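Long-range contact in isomaltodextranase (Arthrobacter globiformis, PDB 5AWO), which hydrolyses alpha-1,6-glucosidic linkages in polysaccharides such as dextran, releasing successive isomaltose units from the non-reducing ends of the chains: residues 93-98 / 184-189. Sequence-based numbering, arbitrary orientation.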
ATOM      1  N   ASN A  93     -13.844   3.931 -29.439  1.00 16.49           N
ATOM      2  CA  ASN A  93     -14.473   3.175 -28.363  1.00 16.64           C
ATOM      3  C   ASN A  93     -14.630   3.981 -27.068  1.00 15.93           C
ATOM      4  O   ASN A  93     -14.912   3.424 -26.025  1.00 15.87           O
ATOM      5  CB  ASN A  93     -13.708   1.888 -28.085  1.00 16.69           C
ATOM      6  CG  ASN A  93     -13.399   1.112 -29.363  1.00 16.05           C
ATOM      7  OD1 ASN A  93     -12.244   0.938 -29.726  1.00 16.82           O
ATOM      8  ND2 ASN A  93     -14.444   0.615 -30.019  1.00 17.77           N
ATOM      9  N   GLY A  94     -14.452   5.287 -27.162  1.00 16.24           N
ATOM     10  CA  GLY A  94     -14.725   6.181 -26.031  1.00 16.87           C
ATOM     11  C   GLY A  94     -13.616   6.378 -25.040  1.00 16.70           C
ATOM     12  O   GLY A  94     -13.881   6.888 -23.951  1.00 18.63           O
ATOM     13  N   TYR A  95     -12.383   6.020 -25.391  1.00 15.93           N
ATOM     14  CA  TYR A  95     -11.272   6.133 -24.446  1.00 15.45           C
ATOM     15  C   TYR A  95     -10.475   7.369 -24.757  1.00 15.48           C
ATOM     16  O   TYR A  95     -10.141   7.635 -25.915  1.00 16.42           O
ATOM     17  CB  TYR A  95     -10.378   4.894 -24.472  1.00 14.97           C
ATOM     18  CG  TYR A  95     -11.104   3.596 -24.189  1.00 15.17           C
ATOM     19  CD1 TYR A  95     -12.171   3.519 -23.279  1.00 14.26           C
ATOM     20  CD2 TYR A  95     -10.745   2.427 -24.853  1.00 15.04           C
ATOM     21  CE1 TYR A  95     -12.817   2.325 -23.022  1.00 14.79           C
ATOM     22  CE2 TYR A  95     -11.398   1.223 -24.605  1.00 14.65           C
ATOM     23  CZ  TYR A  95     -12.441   1.172 -23.687  1.00 14.49           C
ATOM     24  OH  TYR A  95     -13.092  -0.025 -23.452  1.00 14.61           O
ATOM     25  N   ILE A  96     -10.132   8.142 -23.722  1.00 15.43           N
ATOM     26  CA  ILE A  96      -9.490   9.433 -23.946  1.00 16.32           C
ATOM     27  C   ILE A  96      -8.140   9.275 -24.625  1.00 15.69           C
ATOM     28  O   ILE A  96      -7.325   8.437 -24.242  1.00 16.69           O
ATOM     29  CB  ILE A  96      -9.333  10.282 -22.658  1.00 16.65           C
ATOM     30  CG1 ILE A  96      -8.679   9.477 -21.525  1.00 16.30           C
ATOM     31  CG2 ILE A  96     -10.667  10.832 -22.247  1.00 16.51           C
ATOM     32  CD1 ILE A  96      -8.048  10.373 -20.474  1.00 16.49           C
ATOM     33  N   THR A  97      -7.893  10.121 -25.631  1.00 16.34           N
ATOM     34  CA  THR A  97      -6.653  10.033 -26.393  1.00 16.77           C
ATOM     35  C   THR A  97      -5.483  10.839 -25.830  1.00 16.77           C
ATOM     36  O   THR A  97      -4.346  10.591 -26.195  1.00 17.65           O
ATOM     37  CB  THR A  97      -6.888  10.464 -27.850  1.00 17.65           C
ATOM     38  OG1 THR A  97      -7.395  11.794 -27.854  1.00 19.50           O
ATOM     39  CG2 THR A  97      -7.870   9.537 -28.542  1.00 18.98           C
ATOM     40  N   SER A  98      -5.746  11.784 -24.932  1.00 17.03           N
ATOM     41  CA  SER A  98      -4.660  12.562 -24.338  1.00 17.00           C
ATOM     42  C   SER A  98      -5.078  13.066 -22.965  1.00 16.52           C
ATOM     43  O   SER A  98      -6.189  12.802 -22.521  1.00 16.43           O
ATOM     44  CB  SER A  98      -4.242  13.719 -25.245  1.00 17.34           C
ATOM     45  OG  SER A  98      -3.015  14.280 -24.799  1.00 19.01           O
ATOM     46  N   GLN A 184     -13.216  -2.945 -18.790  1.00 14.13           N
ATOM     47  CA  GLN A 184     -12.001  -3.717 -18.956  1.00 14.30           C
ATOM     48  C   GLN A 184     -11.167  -3.245 -20.124  1.00 14.50           C
ATOM     49  O   GLN A 184      -9.940  -3.218 -20.048  1.00 15.36           O
ATOM     50  CB  GLN A 184     -12.310  -5.201 -19.053  1.00 15.38           C
ATOM     51  CG  GLN A 184     -12.929  -5.721 -17.787  1.00 15.60           C
ATOM     52  CD  GLN A 184     -12.883  -7.220 -17.657  1.00 17.56           C
ATOM     53  OE1 GLN A 184     -13.273  -7.942 -18.586  1.00 18.24           O
ATOM     54  NE2 GLN A 184     -12.429  -7.714 -16.518  1.00 17.06           N
ATOM     55  N   GLY A 185     -11.815  -2.886 -21.223  1.00 14.77           N
ATOM     56  CA  GLY A 185     -11.123  -2.279 -22.337  1.00 14.80           C
ATOM     57  C   GLY A 185     -10.398  -0.982 -21.980  1.00 14.56           C
ATOM     58  O   GLY A 185      -9.337  -0.703 -22.530  1.00 15.45           O
ATOM     59  N   TYR A 186     -10.995  -0.177 -21.091  1.00 14.77           N
ATOM     60  CA  TYR A 186     -10.387   1.102 -20.667  1.00 14.05           C
ATOM     61  C   TYR A 186      -9.098   0.855 -19.880  1.00 13.92           C
ATOM     62  O   TYR A 186      -8.069   1.473 -20.123  1.00 14.28           O
ATOM     63  CB  TYR A 186     -11.351   1.959 -19.825  1.00 14.57           C
ATOM     64  CG  TYR A 186     -11.320   3.448 -20.129  1.00 14.13           C
ATOM     65  CD1 TYR A 186     -10.191   4.063 -20.612  1.00 14.15           C
ATOM     66  CD2 TYR A 186     -12.455   4.222 -19.912  1.00 13.52           C
ATOM     67  CE1 TYR A 186     -10.179   5.409 -20.918  1.00 13.71           C
ATOM     68  CE2 TYR A 186     -12.468   5.570 -20.199  1.00 14.09           C
ATOM     69  CZ  TYR A 186     -11.338   6.168 -20.728  1.00 13.10           C
ATOM     70  OH  TYR A 186     -11.344   7.503 -21.083  1.00 15.01           O
ATOM     71  N   VAL A 187      -9.181  -0.105 -18.968  1.00 13.40           N
ATOM     72  CA  VAL A 187      -8.049  -0.498 -18.140  1.00 13.68           C
ATOM     73  C   VAL A 187      -6.933  -1.065 -19.039  1.00 14.78           C
ATOM     74  O   VAL A 187      -5.776  -0.663 -18.939  1.00 14.52           O
ATOM     75  CB  VAL A 187      -8.483  -1.446 -17.032  1.00 14.17           C
ATOM     76  CG1 VAL A 187      -7.283  -1.986 -16.286  1.00 13.69           C
ATOM     77  CG2 VAL A 187      -9.420  -0.720 -16.073  1.00 13.83           C
ATOM     78  N   ARG A 188      -7.300  -1.995 -19.922  1.00 14.83           N
ATOM     79  CA  ARG A 188      -6.293  -2.534 -20.857  1.00 14.60           C
ATOM     80  C   ARG A 188      -5.746  -1.529 -21.855  1.00 14.62           C
ATOM     81  O   ARG A 188      -4.591  -1.629 -22.248  1.00 14.57           O
ATOM     82  CB  ARG A 188      -6.826  -3.773 -21.568  1.00 15.15           C
ATOM     83  CG  ARG A 188      -7.055  -4.957 -20.657  1.00 16.55           C
ATOM     84  CD  ARG A 188      -7.145  -6.289 -21.388  1.00 17.33           C
ATOM     85  NE  ARG A 188      -7.532  -7.386 -20.502  1.00 18.47           N
ATOM     86  CZ  ARG A 188      -8.773  -7.851 -20.341  1.00 18.50           C
ATOM     87  NH1 ARG A 188      -9.807  -7.356 -21.006  1.00 19.71           N
ATOM     88  NH2 ARG A 188      -8.988  -8.857 -19.500  1.00 20.60           N
ATOM     89  N   TYR A 189      -6.534  -0.545 -22.238  1.00 14.26           N
ATOM     90  CA  TYR A 189      -6.070   0.537 -23.081  1.00 14.95           C
ATOM     91  C   TYR A 189      -4.842   1.226 -22.488  1.00 15.80           C
ATOM     92  O   TYR A 189      -3.824   1.414 -23.160  1.00 15.94           O
ATOM     93  CB  TYR A 189      -7.207   1.509 -23.295  1.00 14.86           C
ATOM     94  CG  TYR A 189      -6.917   2.821 -23.975  1.00 16.02           C
ATOM     95  CD1 TYR A 189      -6.782   2.913 -25.368  1.00 16.21           C
ATOM     96  CD2 TYR A 189      -6.822   3.993 -23.232  1.00 16.10           C
ATOM     97  CE1 TYR A 189      -6.558   4.122 -25.975  1.00 17.50           C
ATOM     98  CE2 TYR A 189      -6.619   5.210 -23.834  1.00 16.38           C
ATOM     99  CZ  TYR A 189      -6.484   5.281 -25.217  1.00 17.06           C
ATOM    100  OH  TYR A 189      -6.292   6.516 -25.835  1.00 17.55           O
TER
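Tyr95 turns its CG anti to its own carbonyl carbon (chi1 -57°), which sends the ring out of the loop toward the helix, while Tyr189 swings CG to the side away from its own N, beside the carbonyl carbon, and reaches back to the loop. The Tyr95 ring packs against both Tyr186 and Tyr189, about one helical turn apart, and slides past each in the opposite direction. Its CD1 sits over the centre of the Tyr186 ring, 3.3 Å from Tyr186 CG, with the two planes inclined at 33°. Tyr186 CA in turn lies over a face of the Tyr95 ring, a CH-pi contact of 3.8 Å to the centroid. A second CH-pi contact places Tyr95 CB squarely above the middle of the Tyr189 ring. The three tyrosines form an aromatic cluster on the outer side of the GH27 TIM barrel, where the long loop after strand 77-79 packs on helix 179-192, away from the aspartates that probably serve as nucleophile and proton donor. At the far end of Tyr95, OH passes 3.2 Å from Gly185 CA, close against the helix backbone where Gly185 has no side chain, and is hydrogen-bonded to Tyr182 O. Both helix tyrosines grip the backbone of Ile96. Ile96 N donates to Tyr186 OH (3.0 Å, 159° at the hydrogen), and Ile96 CG1 rests against the same oxygen. Tyr189 OH donates to Ile96 O at 2.7 Å, approaching from above the carbonyl plane; Trp107 NE1 adds a weak bond to this acceptor. A leucine in place of Tyr186 would probably leave the buried Ile96 N without its acceptor and strip Tyr95 CD1 of the aromatic face beneath it. Beyond the two segments, Tyr125 meets the Tyr186 ring and Tyr182 that of Tyr95, extending the cluster.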